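Local structure of hypothetical protein Atu1826 (2I3D) at residues G189-L194 with I200-R205; L172-D177 with M222-D227; G37-S42 with Q115-D120; P24-N29 with T81-N86. The protein is of unknown function but is a putative alpha/beta hydrolase, probably hydrolysing an as yet unidentified substrate. All blocks are in the same frame, centred on the assembly; numbering follows the deposited sequence.

Overall arrangement
Following the chain from its N terminus shows how four contacts secure the two ends of a single mixed sheet. Segment 24-29 comes first and 37-42 second; contact 4 then closes when strand 81-85 returns, and contact 3 closes later, at the end of helix 101-117. The two loops therefore cross, tying together the antiparallel strands at one edge of the sheet and the helix behind them. Further on, segment 172-177 opens a second, separate loop that ends at helix 218-233 in contact 2. Contact 1 opens and closes within it, at the other edge of the sheet. Contacts 1 and 3 have their centres about 30 Å apart, on opposite sides of the chain's centre.

Contact 1 (G189-L194 with I200-R205); sequences GLVEKL and ILITHR
Val-191, Ile-202 and Leu-194 supply most of the surface that residues 189-194 and 200-205 bury against each other, and His-204 completes the set. The two methyls of Val-191 divide the work. CG2 sits over the middle of the His-204 imidazole, 3.8 Å from the centroid of that ring and 13° off its normal, a well-centred CH-pi contact. CG1, anti to the backbone N (chi1 175°), is placed to serve two residues: it lies 3.7 Å from ND1 of His-204 and 4.0 Å from CG2 of Ile-202. The segments belong to a beta-alpha-beta crossover, in which strand 171-176 leads into the helix and the chain returns along strand 202-207, with residues 189-194 and 202-205 running nearly antiparallel, at 159°. One turn further along the helix, Leu-194 meets Ile-202 at a slant. Its CB is 3.7 Å from CG1 of Ile-202, while its CD1 comes within 4.1 Å of the Ile-202 CD1 methyl. Ile-173 of the neighbouring strand touches Val-191, Leu-194 and Ile-202 alike, extending this apolar layer. The imidazole also has a polar partner: NE2 of His-204 makes a weak hydrogen bond with ND2 of Asn-175.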
loop_
_atom_site.group_PDB
_atom_site.type_symbol
_atom_site.label_atom_id
_atom_site.label_comp_id
_atom_site.label_asym_id
_atom_site.label_seq_id
_atom_site.Cartn_x
_atom_site.Cartn_y
_atom_site.Cartn_z
ATOM N N GLY B 189 22.066 4.984 13.527
ATOM C CA GLY B 189 22.683 4.368 14.713
ATOM C C GLY B 189 22.732 2.854 14.584
ATOM O O GLY B 189 23.735 2.219 14.954
ATOM N N LEU B 190 21.651 2.247 14.061
ATOM C CA LEU B 190 21.661 0.795 13.838
ATOM C C LEU B 190 22.731 0.447 12.761
ATOM O O LEU B 190 23.535 -0.475 12.929
ATOM C CB LEU B 190 20.301 0.323 13.312
ATOM C CG LEU B 190 20.229 -1.081 12.680
ATOM C CD1 LEU B 190 20.604 -2.161 13.680
ATOM C CD2 LEU B 190 18.829 -1.365 12.033
ATOM N N VAL B 191 22.741 1.213 11.666
ATOM C CA VAL B 191 23.703 0.953 10.596
ATOM C C VAL B 191 25.139 1.102 11.114
ATOM O O VAL B 191 25.969 0.249 10.843
ATOM C CB VAL B 191 23.463 1.840 9.414
ATOM C CG1 VAL B 191 24.557 1.654 8.348
ATOM C CG2 VAL B 191 22.095 1.489 8.805
ATOM N N GLU B 192 25.417 2.168 11.878
ATOM C CA GLU B 192 26.770 2.359 12.439
ATOM C C GLU B 192 27.184 1.168 13.308
ATOM O O GLU B 192 28.358 0.722 13.251
ATOM C CB GLU B 192 26.865 3.658 13.237
ATOM C CG GLU B 192 26.895 4.903 12.376
ATOM C CD GLU B 192 28.183 5.044 11.570
ATOM O OE1 GLU B 192 29.287 5.106 12.156
ATOM O OE2 GLU B 192 28.086 5.074 10.345
ATOM N N LYS B 193 26.257 0.645 14.116
ATOM C CA LYS B 193 26.544 -0.552 14.923
ATOM C C LYS B 193 26.908 -1.746 14.025
ATOM O O LYS B 193 27.918 -2.404 14.224
ATOM C CB LYS B 193 25.344 -0.862 15.851
ATOM C CG LYS B 193 25.324 -2.219 16.518
ATOM C CD LYS B 193 26.436 -2.297 17.523
ATOM C CE LYS B 193 26.437 -3.661 18.191
ATOM N NZ LYS B 193 27.664 -3.870 19.020
ATOM N N LEU B 194 26.112 -1.973 12.974
ATOM C CA LEU B 194 26.346 -3.117 12.107
ATOM C C LEU B 194 27.657 -2.964 11.355
ATOM O O LEU B 194 28.310 -3.975 11.085
ATOM C CB LEU B 194 25.205 -3.300 11.102
ATOM C CG LEU B 194 23.877 -3.645 11.788
ATOM C CD1 LEU B 194 22.784 -3.896 10.717
ATOM C CD2 LEU B 194 24.023 -4.825 12.789
ATOM N N ILE B 200 31.211 -8.513 6.771
ATOM C CA ILE B 200 30.005 -8.195 6.012
ATOM C C ILE B 200 30.128 -6.762 5.480
ATOM O O ILE B 200 30.883 -5.949 6.030
ATOM C CB ILE B 200 28.685 -8.309 6.862
ATOM C CG1 ILE B 200 28.675 -7.276 8.002
ATOM C CG2 ILE B 200 28.461 -9.788 7.357
ATOM C CD1 ILE B 200 27.382 -7.299 8.804
ATOM N N LEU B 201 29.342 -6.452 4.442
ATOM C CA LEU B 201 29.177 -5.059 3.992
ATOM C C LEU B 201 27.695 -4.730 4.100
ATOM O O LEU B 201 26.834 -5.412 3.473
ATOM C CB LEU B 201 29.579 -4.913 2.512
ATOM C CG LEU B 201 29.403 -3.491 1.940
ATOM C CD1 LEU B 201 30.289 -2.497 2.694
ATOM C CD2 LEU B 201 29.718 -3.429 0.455
ATOM N N ILE B 202 27.428 -3.682 4.871
ATOM C CA ILE B 202 26.093 -3.070 4.960
ATOM C C ILE B 202 26.024 -1.946 3.922
ATOM O O ILE B 202 26.801 -0.965 3.998
ATOM C CB ILE B 202 25.768 -2.527 6.385
ATOM C CG1 ILE B 202 25.822 -3.651 7.422
ATOM C CG2 ILE B 202 24.397 -1.860 6.409
ATOM C CD1 ILE B 202 24.805 -4.784 7.232
ATOM N N THR B 203 25.151 -2.103 2.936
ATOM C CA THR B 203 24.932 -1.038 1.936
ATOM C C THR B 203 23.736 -0.256 2.469
ATOM O O THR B 203 22.641 -0.821 2.617
ATOM C CB THR B 203 24.649 -1.634 0.539
ATOM O OG1 THR B 203 25.861 -2.265 0.075
ATOM C CG2 THR B 203 24.232 -0.540 -0.457
ATOM N N HIS B 204 23.955 1.011 2.798
ATOM C CA HIS B 204 22.914 1.810 3.426
ATOM C C HIS B 204 22.606 3.012 2.540
ATOM O O HIS B 204 23.459 3.908 2.382
ATOM C CB HIS B 204 23.357 2.300 4.794
ATOM C CG HIS B 204 22.383 3.232 5.432
ATOM N ND1 HIS B 204 22.747 4.212 6.339
ATOM C CD2 HIS B 204 21.034 3.320 5.296
ATOM C CE1 HIS B 204 21.658 4.861 6.738
ATOM N NE2 HIS B 204 20.609 4.332 6.133
ATOM N N ARG B 205 21.403 3.036 1.959
ATOM C CA ARG B 205 21.009 4.175 1.158
ATOM C C ARG B 205 19.919 4.955 1.884
ATOM O O ARG B 205 18.960 4.371 2.357
ATOM C CB ARG B 205 20.473 3.668 -0.199
ATOM C CG ARG B 205 19.977 4.748 -1.136
ATOM C CD ARG B 205 21.153 5.651 -1.692
ATOM N NE ARG B 205 20.563 6.826 -2.325
ATOM C CZ ARG B 205 21.041 8.060 -2.237
ATOM N NH1 ARG B 205 22.188 8.311 -1.580
ATOM N NH2 ARG B 205 20.398 9.047 -2.860
#

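Contact 2 (L172-D177 with M222-D227); sequences LIINGD and MGECED
The carboxylate of Glu-224 is the one flat group among the side chains that meet here, and neither its faces nor its edges touch Ile-174; the aliphatic root of the residue does the packing. CD1 of Ile-174 presses against CB of Glu-224 at 3.5 Å, with CG of Glu-224 a little further off at 4.1 Å. The isoleucine reaches that far because its CG1 stands anti to the backbone N (chi1 179°) and the chain continues nearly extended to CD1. Glu-224, by contrast, bends at chi2 (-77°), and its OE2 forms a long, weak ion pair with NE of Arg-205. The methylenes of Glu-224 thus pack on the strand while its carboxylate is directed to Arg-205. A second point of packing lies beside the first. CD2 of Leu-172 approaches SG of Cys-225 at 4.1 Å, and CG2 of Ile-174 is more loosely placed, 4.5 Å from the same sulfur, so one thiol is shared by two residues of the strand. Residues 172-176 of the strand and 222-227 of the helix run almost antiparallel, at 170°. Ile-173, between Leu-172 and Ile-174, turns to helix 184-195 instead, which puts the two helices on opposite faces of the sheet. Helix 66-77 lies alongside helix 218-233, with Leu-74 against Cys-225, and Met-150 of strand 146-152 also touches that cysteine.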
loop_
_atom_site.group_PDB
_atom_site.type_symbol
_atom_site.label_atom_id
_atom_site.label_comp_id
_atom_site.label_asym_id
_atom_site.label_seq_id
_atom_site.Cartn_x
_atom_site.Cartn_y
_atom_site.Cartn_z
ATOM N N LEU B 172 21.219 -4.871 2.277
ATOM C CA LEU B 172 20.822 -3.486 1.985
ATOM C C LEU B 172 19.864 -2.987 3.068
ATOM O O LEU B 172 18.881 -3.678 3.394
ATOM C CB LEU B 172 20.089 -3.493 0.636
ATOM C CG LEU B 172 19.424 -2.156 0.248
ATOM C CD1 LEU B 172 20.448 -1.076 -0.041
ATOM C CD2 LEU B 172 18.525 -2.370 -0.946
ATOM N N ILE B 173 20.133 -1.781 3.583
ATOM C CA ILE B 173 19.191 -1.092 4.462
ATOM C C ILE B 173 18.868 0.178 3.715
ATOM O O ILE B 173 19.778 0.913 3.289
ATOM C CB ILE B 173 19.787 -0.818 5.856
ATOM C CG1 ILE B 173 20.015 -2.146 6.576
ATOM C CG2 ILE B 173 18.879 0.090 6.664
ATOM C CD1 ILE B 173 20.687 -2.047 7.947
ATOM N N ILE B 174 17.563 0.448 3.541
ATOM C CA ILE B 174 17.187 1.645 2.790
ATOM C C ILE B 174 16.056 2.354 3.528
ATOM O O ILE B 174 15.105 1.716 3.983
ATOM C CB ILE B 174 16.883 1.306 1.278
ATOM C CG1 ILE B 174 16.458 2.520 0.480
ATOM C CG2 ILE B 174 15.854 0.136 1.206
ATOM C CD1 ILE B 174 16.804 2.220 -1.026
ATOM N N ASN B 175 16.205 3.662 3.709
ATOM C CA ASN B 175 15.236 4.447 4.518
ATOM C C ASN B 175 15.177 5.838 3.946
ATOM O O ASN B 175 16.073 6.246 3.204
ATOM C CB ASN B 175 15.593 4.501 6.021
ATOM C CG ASN B 175 16.928 5.258 6.304
ATOM O OD1 ASN B 175 16.982 6.240 7.075
ATOM N ND2 ASN B 175 18.005 4.780 5.700
ATOM N N GLY B 176 14.116 6.542 4.263
ATOM C CA GLY B 176 13.982 7.924 3.783
ATOM C C GLY B 176 14.330 8.991 4.807
ATOM O O GLY B 176 14.110 8.822 6.006
ATOM N N ASP B 177 14.751 10.161 4.322
ATOM C CA ASP B 177 15.168 11.218 5.254
ATOM C C ASP B 177 13.973 12.058 5.723
ATOM O O ASP B 177 14.145 12.994 6.524
ATOM C CB ASP B 177 16.296 12.106 4.687
ATOM C CG ASP B 177 15.865 12.934 3.489
ATOM O OD1 ASP B 177 14.644 13.029 3.187
ATOM O OD2 ASP B 177 16.774 13.534 2.848
HETATM N N MSE B 222 12.567 1.241 -5.550
HETATM C CA MSE B 222 12.658 -0.050 -6.218
HETATM C C MSE B 222 13.869 -0.097 -7.171
HETATM O O MSE B 222 14.486 -1.151 -7.343
HETATM C CB MSE B 222 11.354 -0.383 -6.943
HETATM C CG MSE B 222 10.178 -0.662 -5.988
HETATM SE SE MSE B 222 10.679 -1.890 -4.487
HETATM C CE MSE B 222 11.295 -3.250 -5.550
ATOM N N GLY B 223 14.215 1.037 -7.778
ATOM C CA GLY B 223 15.452 1.145 -8.575
ATOM C C GLY B 223 16.693 0.848 -7.768
ATOM O O GLY B 223 17.607 0.171 -8.230
ATOM N N GLU B 224 16.725 1.352 -6.544
ATOM C CA GLU B 224 17.871 1.099 -5.652
ATOM C C GLU B 224 17.908 -0.365 -5.241
ATOM O O GLU B 224 18.986 -0.969 -5.241
ATOM C CB GLU B 224 17.793 1.989 -4.418
ATOM C CG GLU B 224 17.972 3.511 -4.731
ATOM C CD GLU B 224 19.414 3.944 -4.980
ATOM O OE1 GLU B 224 20.355 3.123 -4.917
ATOM O OE2 GLU B 224 19.594 5.160 -5.200
ATOM N N CYS B 225 16.741 -0.938 -4.909
ATOM C CA CYS B 225 16.680 -2.393 -4.609
ATOM C C CYS B 225 17.138 -3.262 -5.815
ATOM O O CYS B 225 17.904 -4.197 -5.652
ATOM C CB CYS B 225 15.265 -2.782 -4.181
ATOM S SG CYS B 225 14.830 -2.018 -2.589
ATOM N N GLU B 226 16.658 -2.915 -7.015
ATOM C CA GLU B 226 17.056 -3.618 -8.236
ATOM C C GLU B 226 18.583 -3.558 -8.478
ATOM O O GLU B 226 19.223 -4.587 -8.669
ATOM C CB GLU B 226 16.279 -3.069 -9.431
ATOM C CG GLU B 226 16.584 -3.727 -10.717
ATOM C CD GLU B 226 15.808 -3.070 -11.879
ATOM O OE1 GLU B 226 15.513 -1.829 -11.825
ATOM O OE2 GLU B 226 15.500 -3.809 -12.845
ATOM N N ASP B 227 19.140 -2.353 -8.388
ATOM C CA ASP B 227 20.581 -2.141 -8.590
ATOM C C ASP B 227 21.363 -2.935 -7.570
ATOM O O ASP B 227 22.363 -3.561 -7.909
ATOM C CB ASP B 227 20.959 -0.662 -8.475
ATOM C CG ASP B 227 20.365 0.200 -9.579
ATOM O OD1 ASP B 227 19.836 -0.339 -10.576
ATOM O OD2 ASP B 227 20.433 1.431 -9.445
#

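Contact 3 (G37-S42 with Q115-D120); sequences GRYQPS and QSLHPD
At one flank of the probable alpha/beta-hydrolase fold, the end of an antiparallel strand, 33-40, is met by the turn that ends helix 101-117. His-118, the first residue to leave helical geometry, faces Tyr-39 and Pro-41, and Leu-117 joins from the last turn. The side chains of Tyr-39 and His-118 come from opposite directions, and their rings meet rim to rim, neither lying over the other, with centroids 5.9 Å apart and planes at 63°. The modelled separation of the tyrosine hydroxyl from the nearest imidazole carbon is implausibly short, and the finer detail of this encounter is doubtful. Pro-41 gives a steadier measure: its CB lies at the edge of the imidazole, near the ring plane, 3.6 Å from NE2 of His-118. CD of the same proline also lies above one face of the Tyr-39 ring, toward its rim. Leu-117 closes in obliquely, bringing CD1 to within 3.9 Å of CZ of Tyr-39. With CG anti to the backbone N (chi1 163°), the tyrosine ring extends toward the end of the helix. Further back, Trp-113 of the same helix meets the Tyr-39 ring edge-to-face, and ND1 of His-118 makes a weak hydrogen bond with the carbonyl of Val-114. Helices packed on both faces of a central, mostly parallel sheet define the three-layer alpha/beta sandwich, the class to which the probable alpha/beta-hydrolase fold belongs.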
loop_
_atom_site.group_PDB
_atom_site.type_symbol
_atom_site.label_atom_id
_atom_site.label_comp_id
_atom_site.label_asym_id
_atom_site.label_seq_id
_atom_site.Cartn_x
_atom_site.Cartn_y
_atom_site.Cartn_z
ATOM N N GLY B 37 -0.591 -17.277 1.183
ATOM C CA GLY B 37 0.605 -16.784 0.465
ATOM C C GLY B 37 0.410 -16.654 -1.030
ATOM O O GLY B 37 -0.669 -17.014 -1.565
ATOM N N ARG B 38 1.439 -16.079 -1.675
ATOM C CA ARG B 38 1.552 -16.004 -3.126
ATOM C C ARG B 38 2.935 -16.493 -3.468
ATOM O O ARG B 38 3.934 -15.977 -2.942
ATOM C CB ARG B 38 1.366 -14.562 -3.638
ATOM C CG ARG B 38 -0.014 -13.985 -3.338
ATOM C CD ARG B 38 -1.115 -14.758 -4.079
ATOM N NE ARG B 38 -2.437 -14.216 -3.796
ATOM C CZ ARG B 38 -3.320 -14.736 -2.946
ATOM N NH1 ARG B 38 -3.055 -15.847 -2.276
ATOM N NH2 ARG B 38 -4.488 -14.144 -2.769
ATOM N N TYR B 39 2.995 -17.477 -4.353
ATOM C CA TYR B 39 4.172 -18.290 -4.590
ATOM C C TYR B 39 4.475 -18.409 -6.065
ATOM O O TYR B 39 3.596 -18.770 -6.850
ATOM C CB TYR B 39 3.881 -19.663 -4.005
ATOM C CG TYR B 39 4.761 -20.800 -4.439
ATOM C CD1 TYR B 39 6.128 -20.823 -4.156
ATOM C CD2 TYR B 39 4.194 -21.924 -5.076
ATOM C CE1 TYR B 39 6.930 -21.939 -4.540
ATOM C CE2 TYR B 39 4.968 -23.021 -5.435
ATOM C CZ TYR B 39 6.325 -23.026 -5.170
ATOM O OH TYR B 39 7.072 -24.130 -5.550
ATOM N N GLN B 40 5.711 -18.103 -6.450
ATOM C CA GLN B 40 6.174 -18.290 -7.838
ATOM C C GLN B 40 7.472 -19.077 -7.862
ATOM O O GLN B 40 8.545 -18.523 -7.556
ATOM C CB GLN B 40 6.415 -16.968 -8.563
ATOM C CG GLN B 40 5.210 -16.047 -8.672
ATOM C CD GLN B 40 4.368 -16.318 -9.905
ATOM O OE1 GLN B 40 3.227 -15.834 -10.013
ATOM N NE2 GLN B 40 4.921 -17.093 -10.850
ATOM N N PRO B 41 7.402 -20.366 -8.260
ATOM C CA PRO B 41 8.649 -21.118 -8.285
ATOM C C PRO B 41 9.551 -20.711 -9.451
ATOM O O PRO B 41 9.071 -20.299 -10.513
ATOM C CB PRO B 41 8.187 -22.578 -8.433
ATOM C CG PRO B 41 6.896 -22.480 -9.193
ATOM C CD PRO B 41 6.247 -21.175 -8.705
ATOM N N SER B 42 10.851 -20.837 -9.248
ATOM C CA SER B 42 11.790 -20.581 -10.323
ATOM C C SER B 42 11.710 -21.611 -11.449
ATOM O O SER B 42 11.506 -22.825 -11.204
ATOM C CB SER B 42 13.227 -20.573 -9.810
ATOM O OG SER B 42 14.117 -20.264 -10.888
ATOM N N GLN B 115 11.108 -24.493 1.166
ATOM C CA GLN B 115 12.228 -25.415 1.115
ATOM C C GLN B 115 11.819 -26.893 0.990
ATOM O O GLN B 115 12.539 -27.685 0.385
ATOM C CB GLN B 115 13.131 -25.201 2.323
ATOM C CG GLN B 115 13.986 -23.946 2.212
ATOM C CD GLN B 115 14.802 -23.686 3.470
ATOM O OE1 GLN B 115 14.595 -24.323 4.516
ATOM N NE2 GLN B 115 15.748 -22.760 3.369
ATOM N N SER B 116 10.674 -27.260 1.560
ATOM C CA SER B 116 10.139 -28.634 1.391
ATOM C C SER B 116 9.815 -28.902 -0.092
ATOM O O SER B 116 9.980 -30.032 -0.573
ATOM C CB SER B 116 8.941 -28.917 2.329
ATOM O OG SER B 116 7.708 -28.305 1.904
ATOM N N LEU B 117 9.374 -27.866 -0.817
ATOM C CA LEU B 117 9.059 -27.985 -2.250
ATOM C C LEU B 117 10.293 -27.845 -3.137
ATOM O O LEU B 117 10.285 -28.287 -4.301
ATOM C CB LEU B 117 8.005 -26.957 -2.679
ATOM C CG LEU B 117 6.657 -26.919 -1.950
ATOM C CD1 LEU B 117 5.715 -25.943 -2.686
ATOM C CD2 LEU B 117 6.010 -28.284 -1.841
ATOM N N HIS B 118 11.338 -27.215 -2.592
ATOM C CA HIS B 118 12.591 -26.974 -3.312
ATOM C C HIS B 118 13.772 -27.428 -2.483
ATOM O O HIS B 118 14.582 -26.602 -2.043
ATOM C CB HIS B 118 12.718 -25.481 -3.708
ATOM C CG HIS B 118 11.650 -25.041 -4.664
ATOM N ND1 HIS B 118 10.397 -24.627 -4.251
ATOM C CD2 HIS B 118 11.612 -25.051 -6.015
ATOM C CE1 HIS B 118 9.646 -24.369 -5.310
ATOM N NE2 HIS B 118 10.361 -24.620 -6.393
ATOM N N PRO B 119 13.870 -28.753 -2.239
ATOM C CA PRO B 119 14.888 -29.316 -1.326
ATOM C C PRO B 119 16.326 -29.120 -1.803
ATOM O O PRO B 119 17.267 -29.274 -1.014
ATOM C CB PRO B 119 14.538 -30.818 -1.281
ATOM C CG PRO B 119 13.743 -31.083 -2.559
ATOM C CD PRO B 119 12.981 -29.800 -2.800
ATOM N N ASP B 120 16.489 -28.769 -3.077
ATOM C CA ASP B 120 17.836 -28.594 -3.624
ATOM C C ASP B 120 18.301 -27.136 -3.670
ATOM O O ASP B 120 19.424 -26.850 -4.100
ATOM C CB ASP B 120 17.957 -29.243 -5.002
ATOM C CG ASP B 120 18.099 -30.750 -4.926
ATOM O OD1 ASP B 120 19.245 -31.245 -4.823
ATOM O OD2 ASP B 120 17.062 -31.432 -4.976
#

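Contact 4 (P24-N29 with T81-N86); sequences PEVIFN and TTLRFN
Phe-28 (chi1 56°) and Phe-85 both hold their rings between the backbone N and the carbonyl carbon, and from these positions the rings come together at a steep angle. The edge of Phe-28 points toward the face of Phe-85 in an offset edge-to-face pair, with centroids 6.0 Å apart and planes at 71°. The leading atom is CZ of Phe-28, which reaches CB of Phe-85 at 4.1 Å, that CB lying close to the plane of the Phe-28 ring. Leu-83 fills in alongside: its CD2 is 4.3 Å from CZ of Phe-28, and its other methyl, CD1, meets CG2 of Val-26 at 4.1 Å. The contact is thus entirely apolar, and all four residues are buried. On the helix side, Trp-113 stacks on Phe-28, while Ala-110 touches both phenylalanines. The two strands are not neighbours in the sheet. Strand 33-40 runs between them, antiparallel to each, and the side chains meet across it while the axes of residues 25-29 and 81-85 cross at 72°. A strongly twisted sheet whose second strand runs antiparallel to the rest is characteristic of the alpha/beta-hydrolase fold, to which this protein probably belongs.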
loop_
_atom_site.group_PDB
_atom_site.type_symbol
_atom_site.label_atom_id
_atom_site.label_comp_id
_atom_site.label_asym_id
_atom_site.label_seq_id
_atom_site.Cartn_x
_atom_site.Cartn_y
_atom_site.Cartn_z
ATOM N N PRO B 24 -0.766 -18.585 -8.394
ATOM C CA PRO B 24 0.175 -18.414 -7.255
ATOM C C PRO B 24 -0.452 -18.422 -5.869
ATOM O O PRO B 24 0.283 -18.363 -4.884
ATOM C CB PRO B 24 0.806 -17.043 -7.522
ATOM C CG PRO B 24 -0.204 -16.306 -8.305
ATOM C CD PRO B 24 -1.036 -17.307 -9.083
ATOM N N GLU B 25 -1.782 -18.459 -5.779
ATOM C CA GLU B 25 -2.446 -18.492 -4.471
ATOM C C GLU B 25 -2.140 -19.818 -3.792
ATOM O O GLU B 25 -2.407 -20.872 -4.375
ATOM C CB GLU B 25 -3.967 -18.368 -4.611
ATOM C CG GLU B 25 -4.468 -17.088 -5.254
ATOM C CD GLU B 25 -4.323 -17.075 -6.780
ATOM O OE1 GLU B 25 -3.926 -18.112 -7.383
ATOM O OE2 GLU B 25 -4.603 -16.015 -7.396
ATOM N N VAL B 26 -1.602 -19.754 -2.576
ATOM C CA VAL B 26 -1.292 -20.935 -1.753
ATOM C C VAL B 26 -1.778 -20.730 -0.316
ATOM O O VAL B 26 -1.963 -19.591 0.157
ATOM C CB VAL B 26 0.230 -21.277 -1.727
ATOM C CG1 VAL B 26 0.702 -21.669 -3.110
ATOM C CG2 VAL B 26 1.102 -20.109 -1.113
ATOM N N ILE B 27 -2.067 -21.855 0.342
ATOM C CA ILE B 27 -2.353 -21.898 1.769
ATOM C C ILE B 27 -1.398 -22.931 2.327
ATOM O O ILE B 27 -1.239 -24.024 1.744
ATOM C CB ILE B 27 -3.838 -22.315 2.070
ATOM C CG1 ILE B 27 -4.813 -21.160 1.791
ATOM C CG2 ILE B 27 -3.984 -22.781 3.507
ATOM C CD1 ILE B 27 -6.301 -21.561 1.848
ATOM N N PHE B 28 -0.722 -22.598 3.415
ATOM C CA PHE B 28 0.144 -23.586 4.077
ATOM C C PHE B 28 -0.047 -23.448 5.584
ATOM O O PHE B 28 -0.718 -22.530 6.054
ATOM C CB PHE B 28 1.618 -23.441 3.656
ATOM C CG PHE B 28 2.192 -22.058 3.894
ATOM C CD1 PHE B 28 2.898 -21.779 5.065
ATOM C CD2 PHE B 28 2.018 -21.041 2.937
ATOM C CE1 PHE B 28 3.448 -20.480 5.285
ATOM C CE2 PHE B 28 2.529 -19.765 3.149
ATOM C CZ PHE B 28 3.238 -19.479 4.315
ATOM N N ASN B 29 0.519 -24.385 6.344
ATOM C CA ASN B 29 0.267 -24.414 7.771
ATOM C C ASN B 29 1.325 -23.681 8.534
ATOM O O ASN B 29 2.517 -23.926 8.342
ATOM C CB ASN B 29 0.175 -25.865 8.271
ATOM C CG ASN B 29 -1.081 -26.571 7.773
ATOM O OD1 ASN B 29 -2.140 -25.942 7.547
ATOM N ND2 ASN B 29 -0.974 -27.883 7.588
ATOM N N THR B 81 12.973 -18.517 -6.642
ATOM C CA THR B 81 11.700 -19.072 -6.170
ATOM C C THR B 81 11.239 -18.112 -5.074
ATOM O O THR B 81 11.970 -17.876 -4.107
ATOM C CB THR B 81 11.902 -20.485 -5.599
ATOM O OG1 THR B 81 12.148 -21.371 -6.701
ATOM C CG2 THR B 81 10.685 -20.955 -4.779
ATOM N N THR B 82 10.030 -17.578 -5.202
ATOM C CA THR B 82 9.662 -16.404 -4.391
ATOM C C THR B 82 8.349 -16.617 -3.685
ATOM O O THR B 82 7.390 -17.096 -4.297
ATOM C CB THR B 82 9.627 -15.052 -5.249
ATOM O OG1 THR B 82 10.790 -14.991 -6.076
ATOM C CG2 THR B 82 9.588 -13.818 -4.364
ATOM N N LEU B 83 8.292 -16.249 -2.403
ATOM C CA LEU B 83 7.052 -16.342 -1.621
ATOM C C LEU B 83 6.842 -15.049 -0.853
ATOM O O LEU B 83 7.769 -14.608 -0.186
ATOM C CB LEU B 83 7.142 -17.508 -0.622
ATOM C CG LEU B 83 5.958 -17.668 0.333
ATOM C CD1 LEU B 83 4.704 -18.176 -0.419
ATOM C CD2 LEU B 83 6.337 -18.590 1.450
ATOM N N ARG B 84 5.671 -14.420 -0.972
ATOM C CA ARG B 84 5.213 -13.451 0.013
ATOM C C ARG B 84 3.997 -14.061 0.696
ATOM O O ARG B 84 3.290 -14.893 0.122
ATOM C CB ARG B 84 4.861 -12.088 -0.597
ATOM C CG ARG B 84 3.772 -12.145 -1.722
ATOM C CD ARG B 84 3.644 -10.757 -2.391
ATOM N NE ARG B 84 2.353 -10.576 -3.058
ATOM C CZ ARG B 84 2.058 -11.036 -4.278
ATOM N NH1 ARG B 84 2.946 -11.727 -4.993
ATOM N NH2 ARG B 84 0.858 -10.797 -4.783
ATOM N N PHE B 85 3.749 -13.669 1.930
ATOM C CA PHE B 85 2.574 -14.212 2.635
ATOM C C PHE B 85 2.075 -13.258 3.716
ATOM O O PHE B 85 2.790 -12.363 4.148
ATOM C CB PHE B 85 2.935 -15.573 3.271
ATOM C CG PHE B 85 3.838 -15.467 4.479
ATOM C CD1 PHE B 85 3.288 -15.440 5.768
ATOM C CD2 PHE B 85 5.234 -15.354 4.328
ATOM C CE1 PHE B 85 4.105 -15.295 6.894
ATOM C CE2 PHE B 85 6.058 -15.199 5.471
ATOM C CZ PHE B 85 5.484 -15.180 6.736
ATOM N N ASN B 86 0.831 -13.482 4.156
ATOM C CA ASN B 86 0.227 -12.685 5.199
ATOM C C ASN B 86 0.559 -13.277 6.544
ATOM O O ASN B 86 0.368 -14.484 6.753
ATOM C CB ASN B 86 -1.283 -12.621 5.007
ATOM C CG ASN B 86 -1.692 -11.549 4.023
ATOM O OD1 ASN B 86 -0.959 -10.559 3.806
ATOM N ND2 ASN B 86 -2.889 -11.705 3.439
#